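Local coordinates for sensory box/response regulator (Mycobacterium smegmatis, PDB 5YRP), which belongs to the EAL-domain family, folds as a modified TIM-type beta/alpha barrel and holds a magnesium ion at the mouth of that barrel, at residues 23-28 with 83-88; 9-14 with 229-234; 118-123 with 153-158; 129-134 with 159-164. All blocks are in the same frame, centred on the assembly; numbering follows the deposited sequence.

Contact 1: 23-28 with 83-88; sequences AAEALV and RINVSP. With MG (magnesium ion), chain C.
R83 packs beside E25 on the neighbouring parallel strand, and the two side chains leave the same face of the sheet with their CB atoms 4.0 Å apart. The backbone of R83 is gripped from both sides of E25: R83 N donates to A24 O at 3.0 Å, and A26 N donates to R83 O at 2.7 Å. E25, A26 and L27 spell the EAL signature of this barrel family. In E25, CG lies anti to the backbone N (chi1 -176°) and the chain stays extended, which carries its carboxylate clear of the sheet to the magnesium ion, with OE2 2.4 Å from the metal. N85, one of the other metal-site residues, brings its amide across the E25 side chain at about a right angle, the two flat groups turned 57° apart; E117 and D147 complete the site. A23 CB lies at the edge of the R83 guanidinium, near its plane, and R83 NH1 forms a salt bridge with E13. The chemistry is thus divided along the strands: the E25 carboxylate reaches the cation, with N85 beside it in the metal site, while the arginine's positive charge is probably balanced by E13.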
loop_
_atom_site.group_PDB
_atom_site.type_symbol
_atom_site.label_atom_id
_atom_site.label_comp_id
_atom_site.label_asym_id
_atom_site.label_seq_id
_atom_site.Cartn_x
_atom_site.Cartn_y
_atom_site.Cartn_z
ATOM N N ALA A 23 -18.441 -16.613 8.311
ATOM C CA ALA A 23 -18.912 -16.152 7.008
ATOM C C ALA A 23 -18.520 -17.122 5.902
ATOM O O ALA A 23 -17.783 -18.077 6.135
ATOM C CB ALA A 23 -18.353 -14.767 6.716
ATOM N N ALA A 24 -19.027 -16.865 4.701
ATOM C CA ALA A 24 -18.686 -17.650 3.514
ATOM C C ALA A 24 -18.589 -16.758 2.289
ATOM O O ALA A 24 -19.551 -16.080 1.943
ATOM C CB ALA A 24 -19.723 -18.727 3.280
ATOM N N GLU A 25 -17.428 -16.770 1.637
ATOM C CA GLU A 25 -17.203 -15.986 0.423
ATOM C C GLU A 25 -17.655 -16.775 -0.795
ATOM O O GLU A 25 -17.128 -17.854 -1.068
ATOM C CB GLU A 25 -15.722 -15.605 0.275
ATOM C CG GLU A 25 -15.411 -14.701 -0.920
ATOM C CD GLU A 25 -13.922 -14.430 -1.109
ATOM O OE1 GLU A 25 -13.099 -15.069 -0.431
ATOM O OE2 GLU A 25 -13.563 -13.572 -1.942
ATOM N N ALA A 26 -18.628 -16.228 -1.518
ATOM C CA ALA A 26 -19.094 -16.819 -2.772
ATOM C C ALA A 26 -18.067 -16.614 -3.887
ATOM O O ALA A 26 -17.667 -15.488 -4.184
ATOM C CB ALA A 26 -20.433 -16.221 -3.174
ATOM N N LEU A 27 -17.638 -17.723 -4.479
ATOM C CA LEU A 27 -16.730 -17.728 -5.622
ATOM C C LEU A 27 -17.335 -18.612 -6.702
ATOM O O LEU A 27 -18.228 -19.401 -6.423
ATOM C CB LEU A 27 -15.368 -18.285 -5.219
ATOM C CG LEU A 27 -14.672 -17.601 -4.042
ATOM C CD1 LEU A 27 -13.531 -18.459 -3.518
ATOM C CD2 LEU A 27 -14.170 -16.229 -4.452
ATOM N N VAL A 28 -16.862 -18.479 -7.934
ATOM C CA VAL A 28 -17.331 -19.361 -9.006
ATOM C C VAL A 28 -16.267 -20.414 -9.297
ATOM O O VAL A 28 -15.077 -20.112 -9.367
ATOM C CB VAL A 28 -17.736 -18.596 -10.288
ATOM C CG1 VAL A 28 -18.843 -17.597 -9.996
ATOM C CG2 VAL A 28 -16.561 -17.872 -10.899
ATOM N N ARG A 83 -20.046 -13.122 1.871
ATOM C CA ARG A 83 -19.105 -12.256 1.168
ATOM C C ARG A 83 -19.137 -12.504 -0.334
ATOM O O ARG A 83 -18.987 -13.636 -0.784
ATOM C CB ARG A 83 -17.685 -12.448 1.699
ATOM C CG ARG A 83 -17.527 -12.030 3.152
ATOM C CD ARG A 83 -16.102 -11.636 3.514
ATOM N NE ARG A 83 -16.113 -10.650 4.594
ATOM C CZ ARG A 83 -16.326 -10.923 5.880
ATOM N NH1 ARG A 83 -16.541 -12.168 6.287
ATOM N NH2 ARG A 83 -16.324 -9.939 6.770
ATOM N N ILE A 84 -19.334 -11.433 -1.099
ATOM C CA ILE A 84 -19.407 -11.509 -2.556
ATOM C C ILE A 84 -18.441 -10.510 -3.167
ATOM O O ILE A 84 -18.443 -9.338 -2.803
ATOM C CB ILE A 84 -20.832 -11.206 -3.050
ATOM C CG1 ILE A 84 -21.788 -12.307 -2.582
ATOM C CG2 ILE A 84 -20.873 -11.091 -4.570
ATOM C CD1 ILE A 84 -23.192 -11.820 -2.334
ATOM N N ASN A 85 -17.623 -10.983 -4.101
ATOM C CA ASN A 85 -16.664 -10.126 -4.785
ATOM C C ASN A 85 -17.366 -9.253 -5.803
ATOM O O ASN A 85 -18.061 -9.759 -6.682
ATOM C CB ASN A 85 -15.594 -10.962 -5.477
ATOM C CG ASN A 85 -14.685 -11.659 -4.492
ATOM O OD1 ASN A 85 -13.950 -11.013 -3.747
ATOM N ND2 ASN A 85 -14.733 -12.983 -4.480
ATOM N N VAL A 86 -17.191 -7.944 -5.667
ATOM C CA VAL A 86 -17.781 -6.986 -6.596
ATOM C C VAL A 86 -16.697 -6.383 -7.489
ATOM O O VAL A 86 -15.688 -5.872 -7.006
ATOM C CB VAL A 86 -18.553 -5.884 -5.853
ATOM C CG1 VAL A 86 -19.111 -4.860 -6.823
ATOM C CG2 VAL A 86 -19.690 -6.497 -5.058
ATOM N N SER A 87 -16.928 -6.476 -8.795
ATOM C CA SER A 87 -16.044 -5.923 -9.822
ATOM C C SER A 87 -16.155 -4.393 -9.851
ATOM O O SER A 87 -17.175 -3.843 -9.425
ATOM C CB SER A 87 -16.432 -6.522 -11.186
ATOM O OG SER A 87 -15.515 -6.207 -12.218
ATOM N N PRO A 88 -15.108 -3.694 -10.341
ATOM C CA PRO A 88 -15.203 -2.230 -10.450
ATOM C C PRO A 88 -16.289 -1.749 -11.418
ATOM O O PRO A 88 -16.810 -0.650 -11.250
ATOM C CB PRO A 88 -13.812 -1.824 -10.963
ATOM C CG PRO A 88 -13.259 -3.053 -11.597
ATOM C CD PRO A 88 -13.773 -4.174 -10.744
HETATM MG MG MG C . -11.843 -11.933 -2.382
#

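Contact 2: 9-14 with 229-234; sequences HYLPEI and SKPILG
Y10 and I232 bind each other through their backbones as an antiparallel hydrogen-bonded pair. Y10 N donates to I232 O at 2.7 Å, and I232 N donates to Y10 O at 2.8 Å. The same carbonyl oxygen, I232 O, also lies in plane at the edge of the Y10 ring. A weak, bent hydrogen bond adds to this bridge, H9 NE2 to P231 O at 3.0 Å, and within the loop the S229 hydroxyl donates to K230 O. The H9 imidazole takes part in a CH-pi contact as well, with P231 CB over one ring face at 3.5 Å from the centroid. H9 reaches that place because CG is anti to its backbone N (chi1 -154°), which turns the ring toward the proline.

These residues tie strand 7-15, the first of the EAL barrel and the one that runs antiparallel to its successor, to the connection that leads into the last helix, 234-243. L233 is the N-cap of that helix.

Apolar side chains pack alongside. Those of L11 and P231 lie side by side and point the same way, L11 CD1 being 4.2 Å from P231 CG. P12, which has no N-H to give, meets the loop through its ring, CG lying 3.4 Å from S229 CB. The Y10 ring passes G234, Y10 CE2 lying 3.7 Å from G234 CA; W71 meets this ring edge-to-face.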
loop_
_atom_site.group_PDB
_atom_site.type_symbol
_atom_site.label_atom_id
_atom_site.label_comp_id
_atom_site.label_asym_id
_atom_site.label_seq_id
_atom_site.Cartn_x
_atom_site.Cartn_y
_atom_site.Cartn_z
ATOM N N HIS A 9 -19.308 -21.539 -5.703
ATOM C CA HIS A 9 -18.261 -22.195 -4.936
ATOM C C HIS A 9 -18.135 -21.370 -3.675
ATOM O O HIS A 9 -18.097 -20.144 -3.748
ATOM C CB HIS A 9 -16.958 -22.129 -5.738
ATOM C CG HIS A 9 -15.984 -23.224 -5.438
ATOM N ND1 HIS A 9 -14.658 -23.150 -5.806
ATOM C CD2 HIS A 9 -16.140 -24.420 -4.822
ATOM C CE1 HIS A 9 -14.039 -24.256 -5.436
ATOM N NE2 HIS A 9 -14.914 -25.041 -4.831
ATOM N N TYR A 10 -18.085 -22.009 -2.517
ATOM C CA TYR A 10 -18.091 -21.251 -1.269
ATOM C C TYR A 10 -16.890 -21.546 -0.393
ATOM O O TYR A 10 -16.715 -22.664 0.082
ATOM C CB TYR A 10 -19.375 -21.507 -0.508
ATOM C CG TYR A 10 -20.598 -21.020 -1.225
ATOM C CD1 TYR A 10 -21.053 -19.717 -1.047
ATOM C CD2 TYR A 10 -21.302 -21.857 -2.084
ATOM C CE1 TYR A 10 -22.177 -19.257 -1.703
ATOM C CE2 TYR A 10 -22.430 -21.407 -2.746
ATOM C CZ TYR A 10 -22.864 -20.106 -2.553
ATOM O OH TYR A 10 -23.988 -19.651 -3.208
ATOM N N LEU A 11 -16.066 -20.522 -0.198
ATOM C CA LEU A 11 -14.885 -20.606 0.655
ATOM C C LEU A 11 -15.260 -20.100 2.040
ATOM O O LEU A 11 -15.447 -18.897 2.221
ATOM C CB LEU A 11 -13.751 -19.757 0.069
ATOM C CG LEU A 11 -12.482 -19.555 0.903
ATOM C CD1 LEU A 11 -11.922 -20.878 1.408
ATOM C CD2 LEU A 11 -11.433 -18.820 0.083
ATOM N N PRO A 12 -15.381 -21.011 3.022
ATOM C CA PRO A 12 -15.832 -20.562 4.330
ATOM C C PRO A 12 -14.755 -19.828 5.110
ATOM O O PRO A 12 -13.560 -20.090 4.950
ATOM C CB PRO A 12 -16.213 -21.860 5.040
ATOM C CG PRO A 12 -15.358 -22.888 4.419
ATOM C CD PRO A 12 -15.100 -22.458 3.005
ATOM N N GLU A 13 -15.215 -18.913 5.952
ATOM C CA GLU A 13 -14.360 -18.076 6.778
ATOM C C GLU A 13 -14.612 -18.414 8.235
ATOM O O GLU A 13 -15.704 -18.177 8.753
ATOM C CB GLU A 13 -14.690 -16.609 6.529
ATOM C CG GLU A 13 -13.931 -15.631 7.403
ATOM C CD GLU A 13 -14.412 -14.216 7.193
ATOM O OE1 GLU A 13 -14.489 -13.460 8.181
ATOM O OE2 GLU A 13 -14.729 -13.860 6.037
ATOM N N ILE A 14 -13.595 -18.950 8.897
ATOM C CA ILE A 14 -13.776 -19.466 10.241
ATOM C C ILE A 14 -13.048 -18.642 11.296
ATOM O O ILE A 14 -12.104 -17.919 10.999
ATOM C CB ILE A 14 -13.330 -20.939 10.342
ATOM C CG1 ILE A 14 -11.817 -21.071 10.169
ATOM C CG2 ILE A 14 -14.051 -21.783 9.298
ATOM C CD1 ILE A 14 -11.278 -22.381 10.703
ATOM N N SER A 229 -10.371 -24.666 5.652
ATOM C CA SER A 229 -11.405 -25.361 4.904
ATOM C C SER A 229 -11.299 -25.070 3.417
ATOM O O SER A 229 -11.094 -23.928 3.010
ATOM C CB SER A 229 -12.786 -24.951 5.390
ATOM O OG SER A 229 -13.780 -25.414 4.493
ATOM N N LYS A 230 -11.475 -26.114 2.614
ATOM C CA LYS A 230 -11.424 -25.999 1.157
ATOM C C LYS A 230 -12.680 -25.276 0.679
ATOM O O LYS A 230 -13.674 -25.216 1.410
ATOM C CB LYS A 230 -11.366 -27.380 0.486
ATOM C CG LYS A 230 -10.359 -28.371 1.064
ATOM C CD LYS A 230 -8.921 -28.016 0.713
ATOM C CE LYS A 230 -7.926 -28.913 1.443
ATOM N NZ LYS A 230 -8.047 -30.351 1.066
ATOM N N PRO A 231 -12.644 -24.716 -0.542
ATOM C CA PRO A 231 -13.879 -24.183 -1.115
ATOM C C PRO A 231 -14.855 -25.297 -1.497
ATOM O O PRO A 231 -14.469 -26.255 -2.169
ATOM C CB PRO A 231 -13.396 -23.423 -2.353
ATOM C CG PRO A 231 -11.963 -23.129 -2.095
ATOM C CD PRO A 231 -11.459 -24.299 -1.310
ATOM N N ILE A 232 -16.107 -25.154 -1.067
ATOM C CA ILE A 232 -17.117 -26.211 -1.187
ATOM C C ILE A 232 -18.445 -25.701 -1.742
ATOM O O ILE A 232 -18.739 -24.502 -1.688
ATOM C CB ILE A 232 -17.388 -26.895 0.172
ATOM C CG1 ILE A 232 -17.792 -25.861 1.232
ATOM C CG2 ILE A 232 -16.161 -27.683 0.616
ATOM C CD1 ILE A 232 -18.279 -26.460 2.533
ATOM N N LEU A 233 -19.244 -26.636 -2.252
ATOM C CA LEU A 233 -20.524 -26.323 -2.900
ATOM C C LEU A 233 -21.575 -25.867 -1.896
ATOM O O LEU A 233 -21.442 -26.087 -0.695
ATOM C CB LEU A 233 -21.052 -27.539 -3.669
ATOM C CG LEU A 233 -20.252 -27.957 -4.908
ATOM C CD1 LEU A 233 -20.551 -29.391 -5.312
ATOM C CD2 LEU A 233 -20.530 -27.014 -6.067
ATOM N N GLY A 234 -22.628 -25.246 -2.408
ATOM C CA GLY A 234 -23.705 -24.724 -1.571
ATOM C C GLY A 234 -24.315 -25.787 -0.675
ATOM O O GLY A 234 -24.611 -25.534 0.493
#

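Contact 3: 118-123 with 153-158; sequences ITESVV and YSVLSL
V123 is the apolar centre, its branches spread over V155, L158 and the backbone ahead of them. The contact joins two loops at one end of the EAL barrel, the one following strand 114-119 and the one that runs from the DDFG sequence into the short helix 156-159. V123 CG2, anti to the backbone N, meets L158 CD1 at 3.4 Å, while V123 CB lies 3.7 Å from V155 CG2. The other methyl, CG1, rests against the carbonyls of Y153 and S154; a compact branched residue suits a site bounded by both methyls and main chain. Further out, S121 CB stands at the in-plane edge of the Y153 ring, 3.7 Å from CD1, and Y153 meets Y153 of the second subunit edge-to-face. At the polar border E120 extends past V155 in the opposite direction, its aliphatic CG 3.5 Å from V155 CG2. E120 OE2 accepts from V155 N at 3.1 Å, on the anti side and 34° out of the carboxylate plane, while G150 N holds OE1, so both oxygens are engaged. A water modelled between E120 OE2 and S154 OG sits too close to both to be trusted. The S154 hydroxyl caps the helix start, accepting from L156 N at 3.1 Å in a nearly straight bond.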
loop_
_atom_site.group_PDB
_atom_site.type_symbol
_atom_site.label_atom_id
_atom_site.label_comp_id
_atom_site.label_asym_id
_atom_site.label_seq_id
_atom_site.Cartn_x
_atom_site.Cartn_y
_atom_site.Cartn_z
ATOM N N ILE A 118 -14.521 -5.406 -2.305
ATOM C CA ILE A 118 -14.050 -4.572 -3.404
ATOM C C ILE A 118 -12.529 -4.606 -3.413
ATOM O O ILE A 118 -11.892 -4.460 -2.371
ATOM C CB ILE A 118 -14.515 -3.105 -3.275
ATOM C CG1 ILE A 118 -15.998 -3.033 -2.904
ATOM C CG2 ILE A 118 -14.270 -2.359 -4.582
ATOM C CD1 ILE A 118 -16.465 -1.648 -2.507
ATOM N N THR A 119 -11.952 -4.815 -4.593
ATOM C CA THR A 119 -10.500 -4.799 -4.744
ATOM C C THR A 119 -9.958 -3.408 -4.431
ATOM O O THR A 119 -10.616 -2.402 -4.697
ATOM C CB THR A 119 -10.039 -5.253 -6.147
ATOM O OG1 THR A 119 -8.608 -5.312 -6.178
ATOM C CG2 THR A 119 -10.531 -4.309 -7.248
ATOM N N GLU A 120 -8.760 -3.370 -3.857
ATOM C CA GLU A 120 -8.161 -2.120 -3.398
ATOM C C GLU A 120 -7.942 -1.126 -4.546
ATOM O O GLU A 120 -8.078 0.081 -4.358
ATOM C CB GLU A 120 -6.843 -2.399 -2.668
ATOM C CG GLU A 120 -6.265 -1.174 -1.978
ATOM C CD GLU A 120 -4.968 -1.439 -1.249
ATOM O OE1 GLU A 120 -4.307 -2.471 -1.521
ATOM O OE2 GLU A 120 -4.600 -0.594 -0.405
ATOM N N SER A 121 -7.638 -1.639 -5.737
ATOM C CA SER A 121 -7.379 -0.804 -6.920
ATOM C C SER A 121 -8.642 -0.171 -7.537
ATOM O O SER A 121 -8.809 -0.159 -8.757
ATOM C CB SER A 121 -6.637 -1.630 -7.979
ATOM O OG SER A 121 -7.393 -2.759 -8.375
ATOM N N VAL A 122 -9.522 0.347 -6.687
ATOM C CA VAL A 122 -10.718 1.083 -7.119
ATOM C C VAL A 122 -10.659 2.548 -6.650
ATOM O O VAL A 122 -11.508 3.364 -7.009
ATOM C CB VAL A 122 -11.994 0.359 -6.621
ATOM C CG1 VAL A 122 -13.249 1.196 -6.817
ATOM C CG2 VAL A 122 -12.146 -0.969 -7.348
ATOM N N VAL A 123 -9.631 2.876 -5.873
ATOM C CA VAL A 123 -9.435 4.230 -5.347
ATOM C C VAL A 123 -9.398 5.286 -6.457
ATOM O O VAL A 123 -10.153 6.258 -6.419
ATOM C CB VAL A 123 -8.172 4.332 -4.437
ATOM C CG1 VAL A 123 -6.916 3.751 -5.085
ATOM C CG2 VAL A 123 -7.926 5.769 -3.998
ATOM N N TYR A 153 -3.497 -0.707 -6.223
ATOM C CA TYR A 153 -3.286 0.720 -6.001
ATOM C C TYR A 153 -3.760 1.091 -4.610
ATOM O O TYR A 153 -4.953 1.042 -4.328
ATOM C CB TYR A 153 -4.061 1.546 -7.024
ATOM C CG TYR A 153 -3.488 1.496 -8.417
ATOM C CD1 TYR A 153 -3.880 0.509 -9.319
ATOM C CD2 TYR A 153 -2.561 2.442 -8.839
ATOM C CE1 TYR A 153 -3.362 0.463 -10.600
ATOM C CE2 TYR A 153 -2.037 2.405 -10.118
ATOM C CZ TYR A 153 -2.440 1.415 -10.993
ATOM O OH TYR A 153 -1.918 1.377 -12.263
ATOM N N SER A 154 -2.824 1.475 -3.750
ATOM C CA SER A 154 -3.112 1.636 -2.330
ATOM C C SER A 154 -4.200 2.662 -2.030
ATOM O O SER A 154 -4.345 3.660 -2.735
ATOM C CB SER A 154 -1.850 2.006 -1.565
ATOM O OG SER A 154 -2.120 2.103 -0.177
ATOM N N VAL A 155 -4.955 2.383 -0.970
ATOM C CA VAL A 155 -6.013 3.260 -0.475
ATOM C C VAL A 155 -5.604 3.885 0.860
ATOM O O VAL A 155 -6.393 4.607 1.471
ATOM C CB VAL A 155 -7.341 2.476 -0.311
ATOM C CG1 VAL A 155 -8.457 3.341 0.257
ATOM C CG2 VAL A 155 -7.790 1.925 -1.650
ATOM N N LEU A 156 -4.370 3.640 1.302
ATOM C CA LEU A 156 -3.902 4.176 2.586
ATOM C C LEU A 156 -4.300 5.637 2.771
ATOM O O LEU A 156 -4.748 6.029 3.850
ATOM C CB LEU A 156 -2.384 4.033 2.723
ATOM C CG LEU A 156 -1.850 2.629 3.005
ATOM C CD1 LEU A 156 -0.334 2.645 3.017
ATOM C CD2 LEU A 156 -2.369 2.080 4.322
ATOM N N SER A 157 -4.147 6.426 1.708
ATOM C CA SER A 157 -4.519 7.841 1.714
ATOM C C SER A 157 -5.968 8.067 2.143
ATOM O O SER A 157 -6.257 9.002 2.891
ATOM C CB SER A 157 -4.298 8.445 0.326
ATOM O OG SER A 157 -2.993 8.159 -0.153
ATOM N N LEU A 158 -6.866 7.200 1.679
ATOM C CA LEU A 158 -8.308 7.376 1.883
ATOM C C LEU A 158 -8.970 6.404 2.864
ATOM O O LEU A 158 -10.182 6.476 3.056
ATOM C CB LEU A 158 -9.027 7.282 0.536
ATOM C CG LEU A 158 -8.432 8.096 -0.615
ATOM C CD1 LEU A 158 -9.358 7.988 -1.809
ATOM C CD2 LEU A 158 -8.214 9.558 -0.253
HETATM O O HOH W 1 -2.178 -0.398 0.289
#

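Contact 4: 129-134 with 159-164; sequences TTRTTL and LKSLPV
R131 and L134, three residues apart, both reach the loop 159-164 from helix 130-140 and carry the touching surface. This helix forms the crossover between parallel strands 114-119 and 142-149, a beta-alpha-beta unit of the EAL barrel, and the loop runs from helix 156-159 to the next strand, 166-169. At the start of the first segment T129 only supplies an intrahelical bond, its O accepting from T133 N at 3.1 Å, and T130 O does the same for L134 N. R131 extends its chain across the L162 side chain: CG, set anti to the carbonyl carbon (chi1 -65°), comes within 3.8 Å of L162 CD2 and the two side chains cross at about a right angle. A long arginine suits this edge, since its CG methylene rests on the leucine while the guanidinium goes on to S161. There S161 OG lies over one face of the guanidinium, 3.1 Å from R131 NH2 at an angle too poor for a hydrogen bond; the hydroxyl is bonded to L158 O instead. Last comes L134, the buried residue of the pair, which points its side chain into the loop. Its CD1 methyl meets three partners: L162 CD2 at 3.7 Å, P163 CD at 4.0 Å, and V164 CG1 at 3.7 Å.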
loop_
_atom_site.group_PDB
_atom_site.type_symbol
_atom_site.label_atom_id
_atom_site.label_comp_id
_atom_site.label_asym_id
_atom_site.label_seq_id
_atom_site.Cartn_x
_atom_site.Cartn_y
_atom_site.Cartn_z
ATOM N N THR A 129 -16.753 9.202 -5.797
ATOM C CA THR A 129 -18.182 8.989 -5.546
ATOM C C THR A 129 -18.401 7.600 -4.961
ATOM O O THR A 129 -19.499 7.266 -4.522
ATOM C CB THR A 129 -19.033 9.064 -6.831
ATOM O OG1 THR A 129 -18.783 7.913 -7.651
ATOM C CG2 THR A 129 -18.757 10.347 -7.617
ATOM N N THR A 130 -17.352 6.784 -4.998
ATOM C CA THR A 130 -17.327 5.508 -4.306
ATOM C C THR A 130 -17.798 5.682 -2.865
ATOM O O THR A 130 -18.537 4.851 -2.339
ATOM C CB THR A 130 -15.902 4.928 -4.297
ATOM O OG1 THR A 130 -15.398 4.874 -5.636
ATOM C CG2 THR A 130 -15.889 3.534 -3.703
ATOM N N ARG A 131 -17.369 6.774 -2.240
ATOM C CA ARG A 131 -17.765 7.105 -0.872
ATOM C C ARG A 131 -19.280 7.127 -0.709
ATOM O O ARG A 131 -19.820 6.580 0.253
ATOM C CB ARG A 131 -17.189 8.464 -0.477
ATOM C CG ARG A 131 -15.673 8.480 -0.416
ATOM C CD ARG A 131 -15.157 9.827 0.036
ATOM N NE ARG A 131 -13.702 9.878 0.003
ATOM C CZ ARG A 131 -12.985 10.963 0.277
ATOM N NH1 ARG A 131 -13.588 12.098 0.608
ATOM N NH2 ARG A 131 -11.660 10.912 0.218
ATOM N N THR A 132 -19.955 7.763 -1.662
ATOM C CA THR A 132 -21.420 7.848 -1.667
ATOM C C THR A 132 -22.058 6.470 -1.869
ATOM O O THR A 132 -23.093 6.165 -1.277
ATOM C CB THR A 132 -21.952 8.800 -2.764
ATOM O OG1 THR A 132 -21.740 8.226 -4.059
ATOM C CG2 THR A 132 -21.281 10.176 -2.694
ATOM N N THR A 133 -21.439 5.649 -2.714
ATOM C CA THR A 133 -21.900 4.279 -2.946
ATOM C C THR A 133 -21.873 3.473 -1.647
ATOM O O THR A 133 -22.856 2.819 -1.296
ATOM C CB THR A 133 -21.033 3.571 -4.008
ATOM O OG1 THR A 133 -21.049 4.328 -5.225
ATOM C CG2 THR A 133 -21.539 2.153 -4.280
ATOM N N LEU A 134 -20.744 3.525 -0.946
ATOM C CA LEU A 134 -20.618 2.880 0.361
ATOM C C LEU A 134 -21.680 3.411 1.308
ATOM O O LEU A 134 -22.386 2.639 1.955
ATOM C CB LEU A 134 -19.240 3.129 0.977
ATOM C CG LEU A 134 -17.995 2.689 0.202
ATOM C CD1 LEU A 134 -16.759 2.886 1.067
ATOM C CD2 LEU A 134 -18.094 1.243 -0.251
ATOM N N LEU A 159 -8.202 5.510 3.484
ATOM C CA LEU A 159 -8.768 4.558 4.452
ATOM C C LEU A 159 -9.503 5.269 5.578
ATOM O O LEU A 159 -10.580 4.845 5.992
ATOM C CB LEU A 159 -7.685 3.668 5.066
ATOM C CG LEU A 159 -7.257 2.401 4.321
ATOM C CD1 LEU A 159 -6.278 1.624 5.190
ATOM C CD2 LEU A 159 -8.434 1.513 3.934
ATOM N N LYS A 160 -8.894 6.336 6.080
ATOM C CA LYS A 160 -9.501 7.174 7.114
ATOM C C LYS A 160 -10.843 7.782 6.674
ATOM O O LYS A 160 -11.802 7.816 7.448
ATOM C CB LYS A 160 -8.531 8.287 7.532
ATOM C CG LYS A 160 -8.197 9.285 6.433
ATOM C CD LYS A 160 -7.249 10.368 6.914
ATOM C CE LYS A 160 -7.234 11.534 5.937
ATOM N NZ LYS A 160 -6.258 12.594 6.306
ATOM N N SER A 161 -10.905 8.250 5.430
ATOM C CA SER A 161 -12.099 8.909 4.897
ATOM C C SER A 161 -13.129 7.906 4.376
ATOM O O SER A 161 -14.309 8.240 4.245
ATOM C CB SER A 161 -11.716 9.886 3.782
ATOM O OG SER A 161 -10.942 9.250 2.781
ATOM N N LEU A 162 -12.668 6.694 4.063
ATOM C CA LEU A 162 -13.541 5.608 3.605
ATOM C C LEU A 162 -14.176 4.835 4.748
ATOM O O LEU A 162 -13.476 4.376 5.649
ATOM C CB LEU A 162 -12.783 4.622 2.725
ATOM C CG LEU A 162 -12.617 5.071 1.279
ATOM C CD1 LEU A 162 -11.821 4.023 0.532
ATOM C CD2 LEU A 162 -13.962 5.295 0.602
ATOM N N PRO A 163 -15.509 4.682 4.705
ATOM C CA PRO A 163 -16.288 3.908 5.678
ATOM C C PRO A 163 -16.409 2.408 5.422
ATOM O O PRO A 163 -17.413 1.807 5.807
ATOM C CB PRO A 163 -17.691 4.529 5.569
ATOM C CG PRO A 163 -17.488 5.854 4.935
ATOM C CD PRO A 163 -16.374 5.621 3.970
ATOM N N VAL A 164 -15.411 1.802 4.792
ATOM C CA VAL A 164 -15.402 0.349 4.644
ATOM C C VAL A 164 -15.375 -0.317 6.020
ATOM O O VAL A 164 -14.864 0.257 6.980
ATOM C CB VAL A 164 -14.218 -0.144 3.794
ATOM C CG1 VAL A 164 -14.350 0.380 2.372
ATOM C CG2 VAL A 164 -12.883 0.254 4.416
#

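Overall arrangement
All four contacts belong to one EAL barrel. Contact 1 lies nearest the chain centre, about 6 Å away, and pairs strands 21-29 and 81-86 at the magnesium site. Contact 2 is about 11 Å from it between centres, strand 7-15 being the sheet neighbour of 21-29. The segments of contacts 1, 3 and 4 all lie between the two of contact 2, and contact 1 closes before 3 and 4 begin. Contacts 3 and 4 interleave, their centres about 10 Å apart, and share packing of V155 on L162. Contact 2 brings a strand near the N-terminus against the loop before the last helix; across the centre, contacts 3 and 4 both reach the second subunit.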